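Local coordinates for protein Gp26 (Listeria phage P40, PDB 4JZ5) that is an endolysin whose catalytic domain, of glycosyl hydrolase family 25, probably cleaves the peptidoglycan of the Listeria cell wall, at residues S154-H159 against D167-A172; L116-V121 against N130-F135; H138-G141 against K146-L149. All coordinates share one frame; numbering follows the deposited sequence.

Interaction 1 of 3, residues S154-H159 against D167-A172; sequences SFWKTH and DLRWVA
Helix 154-158 passes strand 169-172 with 9.0 Å between the axes and 121° between the chain directions, and Trp156 faces Val171 with their CA atoms 8.0 Å apart. Trp156 alone carries the helix side. With CG anti to the backbone N (chi1 -173°) its indole is laid across the strand, and the far rim of the six-membered ring reaches three successive residues. Val171 CG2 stands over one face as a CH-pi contact, 4.3 Å from the centroid of that ring. Trp156 CZ3 lies 3.8 Å from the backbone O of Trp170. The Arg169 chain crosses the indole at about a right angle, and its bend at chi3 brings the guanidinium beside CZ2 and NE1. The two planes are 59° apart, and Trp156 CZ2 sits over one guanidinium face, 3.8 Å from Arg169 NH1. These elements close the beta-alpha-beta unit of strand 147-152, helix 153-158 and strand 169-172. Asp162, in the connecting loop, joins both sides: its OD1 accepts from Trp156 NE1 and forms a salt bridge with Arg169 NH1. At the helix end His159 ND1 donates to the backbone O of Phe155 at 2.9 Å and lies over the Phe155 ring.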
# COMPACT_ATOMS: atom_id res chain seq x y z
N SER A 154 9.16 13.06 -4.71
CA SER A 154 9.54 13.71 -5.95
C SER A 154 8.64 13.30 -7.12
O SER A 154 8.19 14.15 -7.88
CB SER A 154 10.98 13.40 -6.29
OG SER A 154 11.35 14.00 -7.52
N PHE A 155 8.40 12.00 -7.27
CA PHE A 155 7.54 11.52 -8.33
C PHE A 155 6.14 12.14 -8.20
O PHE A 155 5.54 12.57 -9.19
CB PHE A 155 7.44 10.00 -8.29
CG PHE A 155 6.66 9.42 -9.43
CD1 PHE A 155 5.28 9.40 -9.39
CD2 PHE A 155 7.31 8.93 -10.54
CE1 PHE A 155 4.57 8.88 -10.45
CE2 PHE A 155 6.59 8.41 -11.61
CZ PHE A 155 5.22 8.38 -11.56
N TRP A 156 5.63 12.18 -6.98
CA TRP A 156 4.30 12.71 -6.71
C TRP A 156 4.20 14.15 -7.20
O TRP A 156 3.27 14.53 -7.90
CB TRP A 156 4.04 12.62 -5.20
CG TRP A 156 2.66 12.98 -4.73
CD1 TRP A 156 2.06 14.20 -4.80
CD2 TRP A 156 1.74 12.12 -4.07
NE1 TRP A 156 0.80 14.14 -4.26
CE2 TRP A 156 0.58 12.87 -3.79
CE3 TRP A 156 1.77 10.77 -3.70
CZ2 TRP A 156 -0.54 12.32 -3.16
CZ3 TRP A 156 0.66 10.23 -3.07
CH2 TRP A 156 -0.47 11.01 -2.81
N LYS A 157 5.18 14.97 -6.83
CA LYS A 157 5.18 16.37 -7.22
C LYS A 157 5.27 16.52 -8.74
O LYS A 157 4.54 17.32 -9.33
CB LYS A 157 6.36 17.09 -6.57
CG LYS A 157 6.21 17.28 -5.07
CD LYS A 157 7.29 18.16 -4.48
CE LYS A 157 8.66 17.52 -4.55
NZ LYS A 157 9.67 18.30 -3.79
N THR A 158 6.18 15.78 -9.36
CA THR A 158 6.46 15.99 -10.78
C THR A 158 5.45 15.34 -11.72
O THR A 158 5.54 15.54 -12.93
CB THR A 158 7.88 15.52 -11.15
OG1 THR A 158 7.99 14.11 -10.94
CG2 THR A 158 8.93 16.28 -10.35
N HIS A 159 4.49 14.60 -11.18
CA HIS A 159 3.40 14.06 -11.98
C HIS A 159 2.04 14.59 -11.57
O HIS A 159 1.01 14.08 -12.01
CB HIS A 159 3.42 12.54 -11.97
CG HIS A 159 4.63 11.98 -12.64
ND1 HIS A 159 5.86 11.94 -12.02
CD2 HIS A 159 4.83 11.51 -13.89
CE1 HIS A 159 6.76 11.45 -12.86
NE2 HIS A 159 6.15 11.17 -14.00
N ASP A 167 -8.52 8.56 -1.13
CA ASP A 167 -8.81 8.52 0.29
C ASP A 167 -7.62 8.57 1.24
O ASP A 167 -7.85 8.62 2.46
CB ASP A 167 -9.63 7.26 0.58
CG ASP A 167 -10.95 7.27 -0.13
OD1 ASP A 167 -11.67 8.29 0.01
OD2 ASP A 167 -11.27 6.31 -0.85
N LEU A 168 -6.39 8.50 0.76
CA LEU A 168 -5.25 8.53 1.68
C LEU A 168 -3.93 8.76 0.95
O LEU A 168 -3.58 8.02 0.04
CB LEU A 168 -5.18 7.23 2.48
CG LEU A 168 -4.40 7.32 3.79
CD1 LEU A 168 -5.01 6.39 4.84
CD2 LEU A 168 -2.94 6.98 3.59
N ARG A 169 -3.22 9.80 1.36
CA ARG A 169 -1.91 10.14 0.78
C ARG A 169 -0.79 9.35 1.45
O ARG A 169 -0.45 9.60 2.60
CB ARG A 169 -1.63 11.62 0.96
CG ARG A 169 -2.62 12.56 0.29
CD ARG A 169 -2.47 13.99 0.79
NE ARG A 169 -1.17 14.59 0.49
CZ ARG A 169 -0.87 15.27 -0.61
NH1 ARG A 169 -1.78 15.48 -1.56
NH2 ARG A 169 0.35 15.76 -0.76
N TRP A 170 -0.23 8.40 0.70
CA TRP A 170 0.83 7.54 1.18
C TRP A 170 2.10 7.94 0.42
O TRP A 170 2.22 7.69 -0.78
CB TRP A 170 0.43 6.08 0.94
CG TRP A 170 1.37 5.06 1.49
CD1 TRP A 170 2.45 5.26 2.30
CD2 TRP A 170 1.31 3.66 1.24
NE1 TRP A 170 3.05 4.06 2.58
CE2 TRP A 170 2.37 3.06 1.94
CE3 TRP A 170 0.45 2.85 0.49
CZ2 TRP A 170 2.61 1.70 1.89
CZ3 TRP A 170 0.69 1.49 0.45
CH2 TRP A 170 1.76 0.93 1.14
N VAL A 171 3.00 8.63 1.11
CA VAL A 171 4.14 9.27 0.47
C VAL A 171 5.45 8.72 1.01
O VAL A 171 5.64 8.63 2.23
CB VAL A 171 4.11 10.80 0.69
CG1 VAL A 171 5.21 11.47 -0.12
CG2 VAL A 171 2.75 11.37 0.30
N ALA A 172 6.34 8.34 0.10
CA ALA A 172 7.65 7.82 0.48
C ALA A 172 8.72 8.89 0.45
O ALA A 172 8.82 9.67 -0.51
CB ALA A 172 8.04 6.67 -0.43

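Interaction 2 of 3, residues L116-V121 against N130-F135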
# COMPACT_ATOMS: atom_id res chain seq x y z
N LEU A 116 -3.44 2.33 -4.80
CA LEU A 116 -2.73 2.38 -6.06
C LEU A 116 -1.30 2.84 -5.79
O LEU A 116 -1.09 3.96 -5.30
CB LEU A 116 -3.42 3.37 -7.00
CG LEU A 116 -2.70 3.68 -8.30
CD1 LEU A 116 -2.45 2.42 -9.09
CD2 LEU A 116 -3.51 4.66 -9.14
N ASP A 117 -0.32 1.99 -6.12
CA ASP A 117 1.10 2.33 -6.05
C ASP A 117 1.54 2.71 -7.45
O ASP A 117 1.60 1.84 -8.35
CB ASP A 117 1.84 1.08 -5.52
CG ASP A 117 3.35 1.19 -5.53
OD1 ASP A 117 3.91 2.02 -6.25
OD2 ASP A 117 3.99 0.39 -4.83
N TYR A 118 1.76 4.00 -7.67
CA TYR A 118 2.02 4.52 -9.01
C TYR A 118 3.36 5.22 -8.99
O TYR A 118 3.42 6.39 -8.56
CB TYR A 118 0.92 5.47 -9.51
CG TYR A 118 1.02 5.64 -11.00
CD1 TYR A 118 0.44 4.73 -11.86
CD2 TYR A 118 1.78 6.65 -11.56
CE1 TYR A 118 0.59 4.84 -13.23
CE2 TYR A 118 1.93 6.76 -12.93
CZ TYR A 118 1.36 5.85 -13.76
OH TYR A 118 1.54 5.98 -15.12
N GLU A 119 4.41 4.54 -9.44
CA GLU A 119 5.75 5.08 -9.32
C GLU A 119 6.61 4.90 -10.57
O GLU A 119 7.81 5.19 -10.55
CB GLU A 119 6.42 4.48 -8.09
CG GLU A 119 6.67 3.00 -8.18
CD GLU A 119 7.21 2.41 -6.87
OE1 GLU A 119 6.45 1.92 -6.02
OE2 GLU A 119 8.44 2.42 -6.67
N GLU A 120 6.01 4.43 -11.66
CA GLU A 120 6.64 4.44 -12.97
C GLU A 120 5.52 4.61 -13.98
O GLU A 120 4.35 4.43 -13.65
CB GLU A 120 7.45 3.16 -13.23
CG GLU A 120 6.64 1.88 -13.32
CD GLU A 120 7.51 0.69 -13.69
OE1 GLU A 120 7.83 0.53 -14.89
OE2 GLU A 120 7.91 -0.08 -12.78
N VAL A 121 5.88 4.97 -15.21
CA VAL A 121 4.88 5.27 -16.23
C VAL A 121 5.02 4.32 -17.41
O VAL A 121 6.09 4.22 -18.00
CB VAL A 121 5.00 6.72 -16.72
CG1 VAL A 121 3.92 7.00 -17.75
CG2 VAL A 121 4.91 7.69 -15.55
N ASN A 130 -5.09 11.56 -14.83
CA ASN A 130 -6.36 11.05 -15.30
C ASN A 130 -6.42 9.53 -15.22
O ASN A 130 -7.45 8.97 -14.84
CB ASN A 130 -6.64 11.50 -16.73
CG ASN A 130 -6.98 12.98 -16.83
OD1 ASN A 130 -7.20 13.67 -15.83
ND2 ASN A 130 -7.02 13.48 -18.06
N GLU A 131 -5.33 8.85 -15.56
CA GLU A 131 -5.35 7.40 -15.55
C GLU A 131 -5.36 6.86 -14.12
O GLU A 131 -6.06 5.90 -13.84
CB GLU A 131 -4.21 6.83 -16.39
CG GLU A 131 -4.35 7.16 -17.88
CD GLU A 131 -5.61 6.61 -18.49
OE1 GLU A 131 -5.97 5.46 -18.21
OE2 GLU A 131 -6.26 7.35 -19.24
N CYS A 132 -4.62 7.49 -13.22
CA CYS A 132 -4.71 7.12 -11.82
C CYS A 132 -6.14 7.29 -11.33
O CYS A 132 -6.65 6.46 -10.59
CB CYS A 132 -3.76 7.97 -10.96
SG CYS A 132 -2.04 7.48 -11.10
N GLN A 133 -6.79 8.39 -11.73
CA GLN A 133 -8.17 8.63 -11.31
C GLN A 133 -9.11 7.54 -11.84
O GLN A 133 -9.98 7.07 -11.09
CB GLN A 133 -8.66 10.00 -11.77
CG GLN A 133 -9.94 10.40 -11.07
CD GLN A 133 -9.68 10.69 -9.62
OE1 GLN A 133 -8.94 11.62 -9.30
NE2 GLN A 133 -10.18 9.85 -8.73
N ARG A 134 -8.95 7.16 -13.10
CA ARG A 134 -9.77 6.09 -13.66
C ARG A 134 -9.60 4.80 -12.87
O ARG A 134 -10.59 4.11 -12.59
CB ARG A 134 -9.44 5.86 -15.14
CG ARG A 134 -9.78 7.04 -16.03
CD ARG A 134 -9.39 6.76 -17.47
NE ARG A 134 -10.21 5.70 -18.04
CZ ARG A 134 -9.77 4.60 -18.64
NH1 ARG A 134 -8.48 4.35 -18.79
NH2 ARG A 134 -10.66 3.72 -19.08
N PHE A 135 -8.37 4.46 -12.52
CA PHE A 135 -8.10 3.27 -11.73
C PHE A 135 -8.81 3.32 -10.38
O PHE A 135 -9.51 2.39 -10.00
CB PHE A 135 -6.59 3.13 -11.56
CG PHE A 135 -6.16 1.94 -10.73
CD1 PHE A 135 -6.25 1.96 -9.34
CD2 PHE A 135 -5.65 0.80 -11.34
CE1 PHE A 135 -5.86 0.87 -8.59
CE2 PHE A 135 -5.25 -0.30 -10.59
CZ PHE A 135 -5.36 -0.26 -9.21
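Two rings receive one partner each from across the contact: Cys132 SG lies over a face of Tyr118, and Leu116 CD1 over a face of Phe135. The sulfur sits toward the CG end of the phenol, 3.6 Å from Tyr118 CG and 3.9 Å from the ring centroid, as a sulfur-aromatic contact. The opposite face of Tyr118 is covered from its own segment by the backbone O of Glu120, 3.3 Å above the ring plane and likewise offset toward the rim. On Phe135 the methyl is almost centred, Leu116 CD1 standing 3.8 Å from the centroid and only 10° off the ring normal, a well-aligned CH-pi contact. Leu116 CG is anti to the backbone N (chi1 173°), which carries the branch toward the helix; CD1 sits over the phenyl ring, and CD2 meets Cys132 SG at 3.7 Å while also brushing the ring at Phe135 CD1. Cys132 SG thus touches both an aliphatic branch and an aromatic face. All four residues are buried. The contact packs helix 128-143 on strand 114-117, the first two elements of a beta-alpha-beta unit in the barrel-like sheet of the family 25 domain. The Asp117-Tyr118-Glu119 sequence at the end of this strand fits the Asp-X-Glu motif of the family, consistent with a place beside the active site. Helix 87-106 also packs on Phe135, through Ala94 and Leu97, and Phe84 meets the Tyr118 ring. One turn of the helix is tied, on the side facing helix 87-106, by a salt bridge in which Arg134 NH1 donates to Glu131 OE1 at 2.8 Å. The bond lies in the guanidinium plane and uses the syn lone pair of the carboxylate; Glu131 OE1 is also hydrogen-bonded to Thr90 OG1.

Interaction 3 of 3, residues H138-G141 against K146-L149; sequences HVKG and KVGL
Helical residues 138-141 run past residues 146-149, on strand 147-152, coming closest in the backbone at Lys140 and Lys146, whose CA atoms are 6.4 Å apart. The apolar part of the contact converges on a single methyl, Val147 CG2, which points into the angle between two consecutive helix residues. Val139 CG1 meets it at 3.7 Å, the two valine side chains crossing at about a right angle. Lys140 crosses the valine at a slant with the start of its chain, and the approach of its CG to Val147 CG2, 3.5 Å, is tighter than usual for two carbons. Here the lysine acts as an aliphatic cover over the valine before it turns polar. This packing joins the helix and the second strand of the beta-alpha-beta unit formed by strand 114-117, helix 128-143 and strand 147-152, close to the loop by which the chain leaves the helix for the sheet. Leu114 of the first strand touches both Val139 and Val147, so the valine pair is also packed against the neighbouring strand. The Lys140 chain is bent at both chi3 and chi4 (61° and 62°), which turns its ammonium group toward Asp167. There NZ forms a salt bridge with Asp167 OD2, an oxygen that also accepts from the backbone N of Val147; one carboxylate thus ties the helix lysine to Val147. A water bridges the two lysines, accepting from Lys140 NZ at 3.1 Å and, weakly, from Lys146 NZ at 3.3 Å. The two NZ atoms stay 5.8 Å apart, and the nearby Asp167 carboxylate probably offsets part of their like charge.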
# COMPACT_ATOMS: atom_id res chain seq x y z
N HIS A 138 -12.58 3.19 -10.46
CA HIS A 138 -13.07 1.86 -10.75
C HIS A 138 -13.04 0.97 -9.52
O HIS A 138 -14.02 0.29 -9.20
CB HIS A 138 -12.29 1.23 -11.90
CG HIS A 138 -12.91 -0.02 -12.41
ND1 HIS A 138 -14.05 -0.01 -13.18
CD2 HIS A 138 -12.58 -1.33 -12.24
CE1 HIS A 138 -14.39 -1.26 -13.47
NE2 HIS A 138 -13.52 -2.07 -12.91
N VAL A 139 -11.92 0.97 -8.81
CA VAL A 139 -11.80 0.11 -7.64
C VAL A 139 -12.81 0.52 -6.56
O VAL A 139 -13.47 -0.34 -5.97
CB VAL A 139 -10.37 0.13 -7.09
CG1 VAL A 139 -10.28 -0.69 -5.82
CG2 VAL A 139 -9.39 -0.37 -8.13
N LYS A 140 -12.94 1.81 -6.30
CA LYS A 140 -13.91 2.29 -5.31
C LYS A 140 -15.32 1.88 -5.73
O LYS A 140 -16.11 1.41 -4.90
CB LYS A 140 -13.83 3.81 -5.16
CG LYS A 140 -12.60 4.27 -4.39
CD LYS A 140 -12.44 5.78 -4.37
CE LYS A 140 -13.59 6.52 -3.69
NZ LYS A 140 -13.74 6.17 -2.25
N GLY A 141 -15.65 2.05 -7.00
CA GLY A 141 -16.98 1.74 -7.47
C GLY A 141 -17.32 0.27 -7.45
O GLY A 141 -18.50 -0.09 -7.34
N LYS A 146 -12.30 2.07 0.75
CA LYS A 146 -11.48 3.25 0.48
C LYS A 146 -10.21 2.89 -0.29
O LYS A 146 -9.63 1.81 -0.10
CB LYS A 146 -11.11 3.96 1.78
CG LYS A 146 -12.32 4.57 2.48
CD LYS A 146 -11.91 5.41 3.66
CE LYS A 146 -13.10 6.03 4.37
NZ LYS A 146 -13.83 7.01 3.52
N VAL A 147 -9.79 3.80 -1.15
CA VAL A 147 -8.62 3.59 -1.99
C VAL A 147 -7.74 4.83 -1.92
O VAL A 147 -8.19 5.94 -2.24
CB VAL A 147 -9.01 3.35 -3.46
CG1 VAL A 147 -7.78 3.13 -4.31
CG2 VAL A 147 -9.95 2.17 -3.57
N GLY A 148 -6.49 4.63 -1.53
CA GLY A 148 -5.50 5.69 -1.49
C GLY A 148 -4.47 5.57 -2.61
O GLY A 148 -4.57 4.71 -3.48
N LEU A 149 -3.48 6.46 -2.54
CA LEU A 149 -2.49 6.63 -3.60
C LEU A 149 -1.12 6.71 -2.95
O LEU A 149 -0.93 7.44 -1.99
CB LEU A 149 -2.78 7.90 -4.38
CG LEU A 149 -1.83 8.24 -5.52
CD1 LEU A 149 -1.82 7.19 -6.60
CD2 LEU A 149 -2.21 9.60 -6.09
O HOH W 1 -14.33 7.80 0.36

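Interactions 2 and 3 use successive parts of helix 128-143, against neighbouring strands, and their centres lie 11 Å apart. The strands are joined where Leu116 N approaches Gly148 O at 3.0 Å, a probable hydrogen bond. Strand 147-152 runs straight into the helix of interaction 1, and Trp156 CZ3 packs 3.4 Å from Leu149 O. Although their centres are 16 Å apart, interactions 1 and 3 also meet where Asp167 N lies 2.9 Å from Val147 O, a probable hydrogen bond between neighbouring segments. Phe155 CE1 lies 3.3 Å from Tyr118 O, bringing interaction 1 against the Asp-X-Glu segment of interaction 2, the probable active-site end of the sheet.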